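Local coordinates for protein flavoredoxin (Desulfovibrio vulgaris str. 'Miyazaki F', PDB 2D5M) that binds flavin mononucleotide and probably carries electrons in the cell's redox reactions, at residues Y12-F17 against F164-R169; P102-D107 against D140-E145. One frame throughout, in Å; residues are numbered along the deposited sequence.

Overall arrangement
From the N terminus the chain first lays down 12-17, leading into strand 14-22, and much later returns to it with 164-169, at the end of strand 162-165; contact 1 thus closes a loop of 146 residues. Contact 2 lies wholly within that loop and closes a shorter one of 32 residues, from 102-107, between strands 100-102 and 109-111, to 140-145 at the end of strand 133-144. Both contacts reach the same antiparallel sheet, on opposite sides of the chain's centre, with centres 25 Å apart and nearest atoms about 10 Å apart. Contact 1 joins two strands beside the flavin, whereas contact 2 fastens a loop; each also touches the second subunit.

Contact 1: residues Y12-F17 against F164-R169; sequences YPTPLF and FAPVSR. With FMN (flavin mononucleotide), chain E.
Thr-14 and Phe-164 meet first through their backbones, where Phe-164 N donates to Thr-14 O at 2.9 Å with an N-H...O angle of 163°. The return bond, from Thr-14 N to Phe-164 O, is weak. That carbonyl is also gripped by the threonine hydroxyl: chi1 of 77° sets Thr-14 OG1 between the backbone N and the carbonyl carbon, and OG1 donates to Phe-164 O over 2.8 Å from above the carbonyl plane. Thr-14 CG2, the other branch, points at Pro-166 and meets its CD at 4.0 Å.

Followed outward, the Phe-164 side chain begins with CB, which meets both Thr-14 OG1 and Pro-15 O. Chi1 of 175° then swings CG away from the backbone N, and the Phe-164 ring edge at CD2 passes Thr-14 OG1 at 3.3 Å. The ring lies between two groups centred over its opposite faces: FMN C7M, 3.5 Å above one, and Pro-166 N, 3.9 Å above the other. CE1 comes nearest to the methyl. Leu-16 CD1 reaches FMN C7M at 3.9 Å. Separately, Tyr-12 CE1 packs against Ala-165 CB, and Pro-154 of the second subunit adjoins this tyrosine.

Leu-16 and Phe-164, on neighbouring antiparallel strands, both reach the C7M methyl and so contribute to the apolar lining of the FMN pocket at the dimethylbenzene end of the isoalloxazine, in this flavin reductase-like domain.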
ATOM      1  N   TYR A  12      -1.402  -1.224  -7.975  1.00  6.68           N
ATOM      2  CA  TYR A  12       0.010  -1.490  -7.760  1.00  6.85           C
ATOM      3  C   TYR A  12       0.661  -0.233  -7.180  1.00  7.32           C
ATOM      4  O   TYR A  12       0.243   0.881  -7.567  1.00  8.15           O
ATOM      5  CB  TYR A  12       0.770  -1.740  -9.036  1.00  8.24           C
ATOM      6  CG  TYR A  12       0.217  -2.786  -9.950  1.00  8.26           C
ATOM      7  CD1 TYR A  12       0.065  -4.124  -9.528  1.00  9.20           C
ATOM      8  CD2 TYR A  12      -0.168  -2.479 -11.223  1.00 12.67           C
ATOM      9  CE1 TYR A  12      -0.446  -5.075 -10.359  1.00  8.86           C
ATOM     10  CE2 TYR A  12      -0.646  -3.456 -12.078  1.00 15.49           C
ATOM     11  CZ  TYR A  12      -0.789  -4.739 -11.664  1.00 14.22           C
ATOM     12  OH  TYR A  12      -1.297  -5.693 -12.522  1.00 17.26           O
ATOM     13  N   PRO A  13       1.693  -0.366  -6.365  1.00  7.35           N
ATOM     14  CA  PRO A  13       2.098  -1.600  -5.681  1.00  7.21           C
ATOM     15  C   PRO A  13       1.097  -1.918  -4.584  1.00  6.36           C
ATOM     16  O   PRO A  13       0.361  -1.058  -4.136  1.00  7.38           O
ATOM     17  CB  PRO A  13       3.440  -1.216  -5.050  1.00  8.10           C
ATOM     18  CG  PRO A  13       3.219   0.223  -4.702  1.00  8.32           C
ATOM     19  CD  PRO A  13       2.487   0.787  -5.893  1.00  8.81           C
ATOM     20  N   THR A  14       1.138  -3.174  -4.124  1.00  6.46           N
ATOM     21  CA  THR A  14       0.551  -3.562  -2.827  1.00  6.13           C
ATOM     22  C   THR A  14       1.666  -4.189  -2.009  1.00  5.61           C
ATOM     23  O   THR A  14       2.616  -4.763  -2.587  1.00  6.46           O
ATOM     24  CB  THR A  14      -0.702  -4.469  -2.915  1.00  6.80           C
ATOM     25  OG1 THR A  14      -0.331  -5.811  -3.217  1.00  6.82           O
ATOM     26  CG2 THR A  14      -1.672  -3.929  -3.963  1.00  7.54           C
ATOM     27  N   PRO A  15       1.604  -4.076  -0.695  1.00  5.74           N
ATOM     28  CA  PRO A  15       2.680  -4.607   0.149  1.00  6.11           C
ATOM     29  C   PRO A  15       2.503  -6.079   0.411  1.00  6.17           C
ATOM     30  O   PRO A  15       1.481  -6.726   0.131  1.00  7.46           O
ATOM     31  CB  PRO A  15       2.523  -3.777   1.413  1.00  7.15           C
ATOM     32  CG  PRO A  15       1.055  -3.557   1.514  1.00  7.42           C
ATOM     33  CD  PRO A  15       0.584  -3.365   0.108  1.00  6.17           C
ATOM     34  N   LEU A  16       3.547  -6.641   1.024  1.00  7.03           N
ATOM     35  CA  LEU A  16       3.516  -8.000   1.535  1.00  7.43           C
ATOM     36  C   LEU A  16       4.014  -7.935   2.968  1.00  7.07           C
ATOM     37  O   LEU A  16       5.197  -8.135   3.265  1.00 11.47           O
ATOM     38  CB  LEU A  16       4.366  -8.985   0.673  1.00  8.27           C
ATOM     39  CG  LEU A  16       4.313 -10.460   1.112  1.00 12.57           C
ATOM     40  CD1 LEU A  16       2.911 -10.994   0.991  1.00 16.07           C
ATOM     41  CD2 LEU A  16       5.312 -11.290   0.315  1.00 11.81           C
ATOM     42  N   PHE A  17       3.113  -7.581   3.874  1.00  6.34           N
ATOM     43  CA  PHE A  17       3.420  -7.479   5.286  1.00  6.24           C
ATOM     44  C   PHE A  17       3.216  -8.823   5.980  1.00  6.26           C
ATOM     45  O   PHE A  17       2.179  -9.427   5.838  1.00  7.76           O
ATOM     46  CB  PHE A  17       2.481  -6.465   5.926  1.00  6.94           C
ATOM     47  CG  PHE A  17       2.699  -5.007   5.474  1.00  7.02           C
ATOM     48  CD1 PHE A  17       1.659  -4.097   5.662  1.00  7.85           C
ATOM     49  CD2 PHE A  17       3.880  -4.531   4.901  1.00  7.01           C
ATOM     50  CE1 PHE A  17       1.756  -2.761   5.358  1.00  8.46           C
ATOM     51  CE2 PHE A  17       3.976  -3.150   4.603  1.00  7.32           C
ATOM     52  CZ  PHE A  17       2.945  -2.265   4.836  1.00  8.33           C
ATOM     53  N   PHE A 164       3.516  -7.221  -3.878  1.00  6.15           N
ATOM     54  CA  PHE A 164       2.506  -8.128  -4.344  1.00  6.04           C
ATOM     55  C   PHE A 164       1.698  -7.519  -5.491  1.00  6.12           C
ATOM     56  O   PHE A 164       1.272  -6.367  -5.408  1.00  6.78           O
ATOM     57  CB  PHE A 164       1.587  -8.561  -3.211  1.00  6.23           C
ATOM     58  CG  PHE A 164       0.403  -9.425  -3.565  1.00  5.87           C
ATOM     59  CD1 PHE A 164       0.617 -10.678  -4.181  1.00  6.36           C
ATOM     60  CD2 PHE A 164      -0.875  -9.052  -3.323  1.00  5.84           C
ATOM     61  CE1 PHE A 164      -0.429 -11.502  -4.468  1.00  6.63           C
ATOM     62  CE2 PHE A 164      -1.934  -9.882  -3.555  1.00  6.66           C
ATOM     63  CZ  PHE A 164      -1.728 -11.120  -4.159  1.00  6.99           C
ATOM     64  N   ALA A 165       1.571  -8.291  -6.571  1.00  6.50           N
ATOM     65  CA  ALA A 165       0.715  -7.963  -7.712  1.00  6.73           C
ATOM     66  C   ALA A 165      -0.576  -8.767  -7.564  1.00  6.40           C
ATOM     67  O   ALA A 165      -0.556  -9.995  -7.817  1.00  7.13           O
ATOM     68  CB  ALA A 165       1.429  -8.290  -9.012  1.00  7.42           C
ATOM     69  N   PRO A 166      -1.682  -8.143  -7.153  1.00  6.82           N
ATOM     70  CA  PRO A 166      -2.901  -8.902  -6.950  1.00  7.43           C
ATOM     71  C   PRO A 166      -3.535  -9.373  -8.253  1.00  7.61           C
ATOM     72  O   PRO A 166      -3.265  -8.816  -9.327  1.00  7.93           O
ATOM     73  CB  PRO A 166      -3.799  -7.871  -6.238  1.00  7.98           C
ATOM     74  CG  PRO A 166      -3.353  -6.553  -6.762  1.00  8.92           C
ATOM     75  CD  PRO A 166      -1.857  -6.714  -6.848  1.00  7.36           C
ATOM     76  N   VAL A 167      -4.358 -10.400  -8.150  1.00  8.39           N
ATOM     77  CA  VAL A 167      -5.173 -10.991  -9.237  1.00 10.35           C
ATOM     78  C   VAL A 167      -4.289 -11.877 -10.118  1.00  8.85           C
ATOM     79  O   VAL A 167      -4.557 -13.054 -10.261  1.00 10.45           O
ATOM     80  CB  VAL A 167      -5.983  -9.986 -10.062  1.00 10.10           C
ATOM     81  CG1 VAL A 167      -6.881 -10.712 -11.045  1.00 12.87           C
ATOM     82  CG2 VAL A 167      -6.805  -9.080  -9.153  1.00 11.54           C
ATOM     83  N   SER A 168      -3.229 -11.284 -10.675  1.00  8.39           N
ATOM     84  CA  SER A 168      -2.240 -12.123 -11.321  1.00  8.48           C
ATOM     85  C   SER A 168      -1.454 -12.947 -10.281  1.00  7.56           C
ATOM     86  O   SER A 168      -0.895 -13.973 -10.621  1.00  8.39           O
ATOM     87  CB  SER A 168      -1.259 -11.305 -12.148  1.00  9.34           C
ATOM     88  OG  SER A 168      -0.595 -10.381 -11.353  1.00  9.82           O
ATOM     89  N   ARG A 169      -1.426 -12.517  -9.045  1.00  7.01           N
ATOM     90  CA  ARG A 169      -0.904 -13.293  -7.931  1.00  7.51           C
ATOM     91  C   ARG A 169       0.573 -13.625  -8.130  1.00  6.79           C
ATOM     92  O   ARG A 169       0.994 -14.750  -8.206  1.00  7.66           O
ATOM     93  CB  ARG A 169      -1.751 -14.575  -7.691  1.00  8.26           C
ATOM     94  CG  ARG A 169      -3.143 -14.219  -7.171  1.00 10.62           C
ATOM     95  CD  ARG A 169      -4.119 -15.379  -7.167  1.00 13.26           C
ATOM     96  NE  ARG A 169      -5.389 -15.022  -6.604  1.00 16.79           N
ATOM     97  CZ  ARG A 169      -6.511 -15.703  -6.545  1.00 19.69           C
ATOM     98  NH1 ARG A 169      -6.630 -16.957  -7.060  1.00 33.26           N
ATOM     99  NH2 ARG A 169      -7.602 -15.202  -5.978  1.00 24.06           N
TER
HETATM  100  N1  FMN E1001      -5.633 -12.328   4.600  1.00  5.17           N
HETATM  101  C2  FMN E1001      -6.237 -11.254   5.198  1.00  5.53           C
HETATM  102  O2  FMN E1001      -7.132 -11.416   6.039  1.00  6.36           O
HETATM  103  N3  FMN E1001      -5.850  -9.972   4.816  1.00  5.81           N
HETATM  104  C4  FMN E1001      -4.920  -9.677   3.845  1.00  5.57           C
HETATM  105  O4  FMN E1001      -4.643  -8.491   3.566  1.00  6.40           O
HETATM  106  C4A FMN E1001      -4.332 -10.792   3.187  1.00  5.45           C
HETATM  107  N5  FMN E1001      -3.450 -10.577   2.181  1.00  5.53           N
HETATM  108  C5A FMN E1001      -2.799 -11.688   1.707  1.00  5.36           C
HETATM  109  C6  FMN E1001      -1.845 -11.494   0.669  1.00  5.64           C
HETATM  110  C7  FMN E1001      -1.092 -12.528   0.137  1.00  5.99           C
HETATM  111  C7M FMN E1001      -0.118 -12.319  -0.999  1.00  7.81           C
HETATM  112  C8  FMN E1001      -1.281 -13.842   0.707  1.00  5.77           C
HETATM  113  C8M FMN E1001      -0.404 -14.982   0.212  1.00  6.54           C
HETATM  114  C9  FMN E1001      -2.256 -14.056   1.665  1.00  5.55           C
HETATM  115  C9A FMN E1001      -3.011 -13.015   2.179  1.00  5.11           C
HETATM  116  N10 FMN E1001      -4.039 -13.180   3.133  1.00  5.14           N
HETATM  117  C10 FMN E1001      -4.660 -12.085   3.683  1.00  5.26           C
HETATM  118  C1' FMN E1001      -4.393 -14.546   3.608  1.00  5.34           C
HETATM  119  C2' FMN E1001      -3.798 -14.870   4.977  1.00  4.95           C
HETATM  120  O2' FMN E1001      -2.402 -14.560   5.056  1.00  5.39           O
HETATM  121  C3' FMN E1001      -3.976 -16.370   5.236  1.00  5.14           C
HETATM  122  O3' FMN E1001      -5.395 -16.597   5.408  1.00  5.76           O
HETATM  123  C4' FMN E1001      -3.203 -16.898   6.435  1.00  5.12           C
HETATM  124  O4' FMN E1001      -3.202 -18.346   6.302  1.00  6.92           O
HETATM  125  C5' FMN E1001      -3.787 -16.524   7.752  1.00  5.85           C
HETATM  126  O5' FMN E1001      -2.953 -17.123   8.795  1.00  5.68           O
HETATM  127  P   FMN E1001      -3.473 -17.245  10.315  1.00  5.67           P
HETATM  128  O1P FMN E1001      -4.768 -18.070  10.308  1.00  6.29           O
HETATM  129  O2P FMN E1001      -3.717 -15.876  10.901  1.00  5.98           O
HETATM  130  O3P FMN E1001      -2.306 -17.984  10.945  1.00  6.20           O

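Contact 2: residues P102-D107 against D140-E145; sequences PGEHVD and DVKVDE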
ATOM      1  N   PRO A 102      10.742 -11.300  20.396  1.00  7.05           N
ATOM      2  CA  PRO A 102       9.749 -10.477  21.102  1.00  7.48           C
ATOM      3  C   PRO A 102       9.936  -8.995  20.817  1.00  7.12           C
ATOM      4  O   PRO A 102      11.056  -8.472  20.840  1.00  8.20           O
ATOM      5  CB  PRO A 102       9.982 -10.781  22.579  1.00  8.93           C
ATOM      6  CG  PRO A 102      10.846 -11.960  22.596  1.00 15.73           C
ATOM      7  CD  PRO A 102      11.585 -12.066  21.332  1.00  8.32           C
ATOM      8  N   GLY A 103       8.836  -8.286  20.567  1.00  7.67           N
ATOM      9  CA  GLY A 103       8.853  -6.848  20.507  1.00  7.90           C
ATOM     10  C   GLY A 103       9.411  -6.234  21.770  1.00  7.89           C
ATOM     11  O   GLY A 103       9.243  -6.770  22.857  1.00  9.82           O
ATOM     12  N   GLU A 104      10.081  -5.104  21.582  1.00  8.56           N
ATOM     13  CA  GLU A 104      10.622  -4.353  22.723  1.00  9.77           C
ATOM     14  C   GLU A 104       9.586  -3.444  23.325  1.00  9.77           C
ATOM     15  O   GLU A 104       9.734  -3.065  24.509  1.00 12.29           O
ATOM     16  CB  GLU A 104      11.883  -3.589  22.266  1.00 11.79           C
ATOM     17  CG  GLU A 104      13.002  -4.587  21.910  1.00 16.69           C
ATOM     18  CD  GLU A 104      14.244  -3.853  21.406  1.00 19.19           C
ATOM     19  OE1 GLU A 104      14.024  -2.845  20.645  1.00 28.44           O
ATOM     20  OE2 GLU A 104      15.408  -4.183  21.748  1.00 25.06           O
ATOM     21  N   HIS A 105       8.592  -3.022  22.542  1.00  8.39           N
ATOM     22  CA  HIS A 105       7.625  -2.029  22.927  1.00  8.42           C
ATOM     23  C   HIS A 105       6.196  -2.574  22.994  1.00  8.47           C
ATOM     24  O   HIS A 105       5.336  -1.949  23.606  1.00 11.01           O
ATOM     25  CB  HIS A 105       7.659  -0.833  21.958  1.00 10.01           C
ATOM     26  CG  HIS A 105       9.008  -0.212  21.862  1.00 10.59           C
ATOM     27  ND1 HIS A 105       9.461   0.753  22.711  1.00 13.66           N
ATOM     28  CD2 HIS A 105      10.030  -0.504  20.986  1.00 13.35           C
ATOM     29  CE1 HIS A 105      10.708   1.029  22.329  1.00 16.00           C
ATOM     30  NE2 HIS A 105      11.081   0.296  21.308  1.00 15.66           N
ATOM     31  N   VAL A 106       5.924  -3.682  22.311  1.00  7.71           N
ATOM     32  CA  VAL A 106       4.542  -4.222  22.191  1.00  7.96           C
ATOM     33  C   VAL A 106       4.610  -5.739  22.394  1.00  7.59           C
ATOM     34  O   VAL A 106       5.646  -6.356  22.157  1.00  7.59           O
ATOM     35  CB  VAL A 106       3.828  -3.867  20.881  1.00  8.49           C
ATOM     36  CG1 VAL A 106       3.955  -2.365  20.559  1.00  9.47           C
ATOM     37  CG2 VAL A 106       4.370  -4.680  19.712  1.00  8.91           C
ATOM     38  N   ASP A 107       3.442  -6.238  22.778  1.00  7.93           N
ATOM     39  CA  ASP A 107       3.259  -7.666  23.109  1.00  8.66           C
ATOM     40  C   ASP A 107       3.006  -8.528  21.878  1.00  7.31           C
ATOM     41  O   ASP A 107       1.886  -9.048  21.661  1.00  7.75           O
ATOM     42  CB  ASP A 107       2.111  -7.788  24.088  1.00  9.57           C
ATOM     43  CG  ASP A 107       1.978  -9.184  24.654  1.00 12.61           C
ATOM     44  OD1 ASP A 107       2.964  -9.965  24.591  1.00 14.39           O
ATOM     45  OD2 ASP A 107       0.876  -9.465  25.187  1.00 15.53           O
ATOM     46  N   ASP A 140       7.608   1.663  17.029  1.00  7.57           N
ATOM     47  CA  ASP A 140       9.015   1.605  16.661  1.00  7.89           C
ATOM     48  C   ASP A 140       9.125   0.965  15.317  1.00  6.84           C
ATOM     49  O   ASP A 140       8.362   0.077  14.954  1.00  8.11           O
ATOM     50  CB  ASP A 140       9.824   0.769  17.673  1.00  8.51           C
ATOM     51  CG  ASP A 140      11.315   0.960  17.578  1.00 10.78           C
ATOM     52  OD1 ASP A 140      11.772   2.045  17.157  1.00 12.06           O
ATOM     53  OD2 ASP A 140      12.073   0.046  17.950  1.00 14.01           O
ATOM     54  N   VAL A 141      10.094   1.412  14.549  1.00  8.13           N
ATOM     55  CA  VAL A 141      10.522   0.786  13.300  1.00  7.65           C
ATOM     56  C   VAL A 141      12.000   0.397  13.465  1.00  7.94           C
ATOM     57  O   VAL A 141      12.834   1.243  13.793  1.00 10.15           O
ATOM     58  CB  VAL A 141      10.349   1.766  12.133  1.00  8.59           C
ATOM     59  CG1 VAL A 141      10.876   1.093  10.853  1.00 10.50           C
ATOM     60  CG2 VAL A 141       8.917   2.255  12.003  1.00  9.00           C
ATOM     61  N   LYS A 142      12.300  -0.871  13.285  1.00  7.96           N
ATOM     62  CA  LYS A 142      13.615  -1.442  13.448  1.00  9.43           C
ATOM     63  C   LYS A 142      14.140  -1.914  12.107  1.00  8.24           C
ATOM     64  O   LYS A 142      13.436  -2.616  11.382  1.00  9.39           O
ATOM     65  CB  LYS A 142      13.612  -2.633  14.435  1.00 12.21           C
ATOM     66  CG  LYS A 142      13.484  -2.209  15.901  1.00 20.07           C
ATOM     67  CD  LYS A 142      13.786  -3.420  16.784  1.00 27.52           C
ATOM     68  CE  LYS A 142      12.667  -3.728  17.728  1.00 38.07           C
ATOM     69  NZ  LYS A 142      12.332  -2.577  18.617  1.00 16.53           N
ATOM     70  N   VAL A 143      15.364  -1.552  11.808  1.00  8.09           N
ATOM     71  CA  VAL A 143      15.971  -1.909  10.495  1.00  8.47           C
ATOM     72  C   VAL A 143      17.354  -2.425  10.737  1.00  8.17           C
ATOM     73  O   VAL A 143      18.127  -1.881  11.513  1.00  9.32           O
ATOM     74  CB  VAL A 143      15.952  -0.689   9.579  1.00  8.86           C
ATOM     75  CG1 VAL A 143      16.612  -1.042   8.241  1.00 10.35           C
ATOM     76  CG2 VAL A 143      14.542  -0.169   9.339  1.00 10.85           C
ATOM     77  N   ASP A 144      17.736  -3.463  10.036  1.00  9.39           N
ATOM     78  CA  ASP A 144      19.110  -3.982  10.055  1.00 10.22           C
ATOM     79  C   ASP A 144      20.098  -2.840   9.778  1.00  9.65           C
ATOM     80  O   ASP A 144      19.935  -2.050   8.825  1.00  9.86           O
ATOM     81  CB  ASP A 144      19.256  -5.084   9.017  1.00 14.05           C
ATOM     82  CG  ASP A 144      18.707  -6.453   9.321  1.00 15.11           C
ATOM     83  OD1 ASP A 144      18.334  -6.633  10.491  1.00 18.31           O
ATOM     84  OD2 ASP A 144      18.636  -7.322   8.438  1.00 18.16           O
ATOM     85  N   GLU A 145      21.147  -2.783  10.583  1.00 10.78           N
ATOM     86  CA  GLU A 145      22.138  -1.727  10.385  1.00 12.49           C
ATOM     87  C   GLU A 145      22.728  -1.742   8.970  1.00 12.40           C
ATOM     88  O   GLU A 145      23.060  -0.690   8.444  1.00 13.97           O
ATOM     89  CB  GLU A 145      23.298  -1.903  11.347  1.00 14.89           C
ATOM     90  CG  GLU A 145      22.924  -2.007  12.815  1.00 25.58           C
ATOM     91  CD  GLU A 145      24.128  -2.400  13.670  1.00 30.91           C
ATOM     92  OE1 GLU A 145      24.122  -1.875  14.802  1.00 39.13           O
ATOM     93  OE2 GLU A 145      25.018  -3.168  13.283  1.00 30.85           O
TER
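Lys-142 NZ bridges two carboxylates, one from each segment. Across the contact Lys-142 NZ donates to Glu-104 OE1 at 2.7 Å, meeting that oxygen on its anti side and 31° out of the carboxylate plane. Within its own strand Lys-142 NZ donates to Asp-140 OD2, also at 2.7 Å, here along the anti lone pair. The ammonium group gets there because the lysine chain bends at its last two torsions (chi3 -124°); Lys-142 CE is thereby carried to 3.3 Å from Glu-104 OE1. A third carboxylate, that of Glu-119, completes the network: its OE2 forms a salt bridge with Lys-142 NZ, and its two oxygens accept hydrogen bonds from the backbone N atoms of Glu-104 and His-105.

Around this polar core the histidine packs against Asp-140. His-105 CD2 lies 3.6 Å from Asp-140 CB, and His-105 NE2 3.5 Å from Asp-140 OD2, with the ring and carboxylate planes 71° apart. Lys-142 NZ stands near the ring plane, at the edge, 3.9 Å from His-105 CD2. The His-105 side chain also touches Met-139 of strand 133-144. The other oxygen of Asp-140, OD1, turns to Ser-4 OG of the second subunit, whose strand extends the sheet in antiparallel pairing with residues 142-144.

Glu-104 OE1 and Asp-140 OD2 are only 4.4 Å apart, a proximity that the shared ammonium group probably offsets. With three acidic partners, Lys-142 is likely to remain protonated, so the 102-107 loop appears to be fastened electrostatically to a strand at the dimer interface.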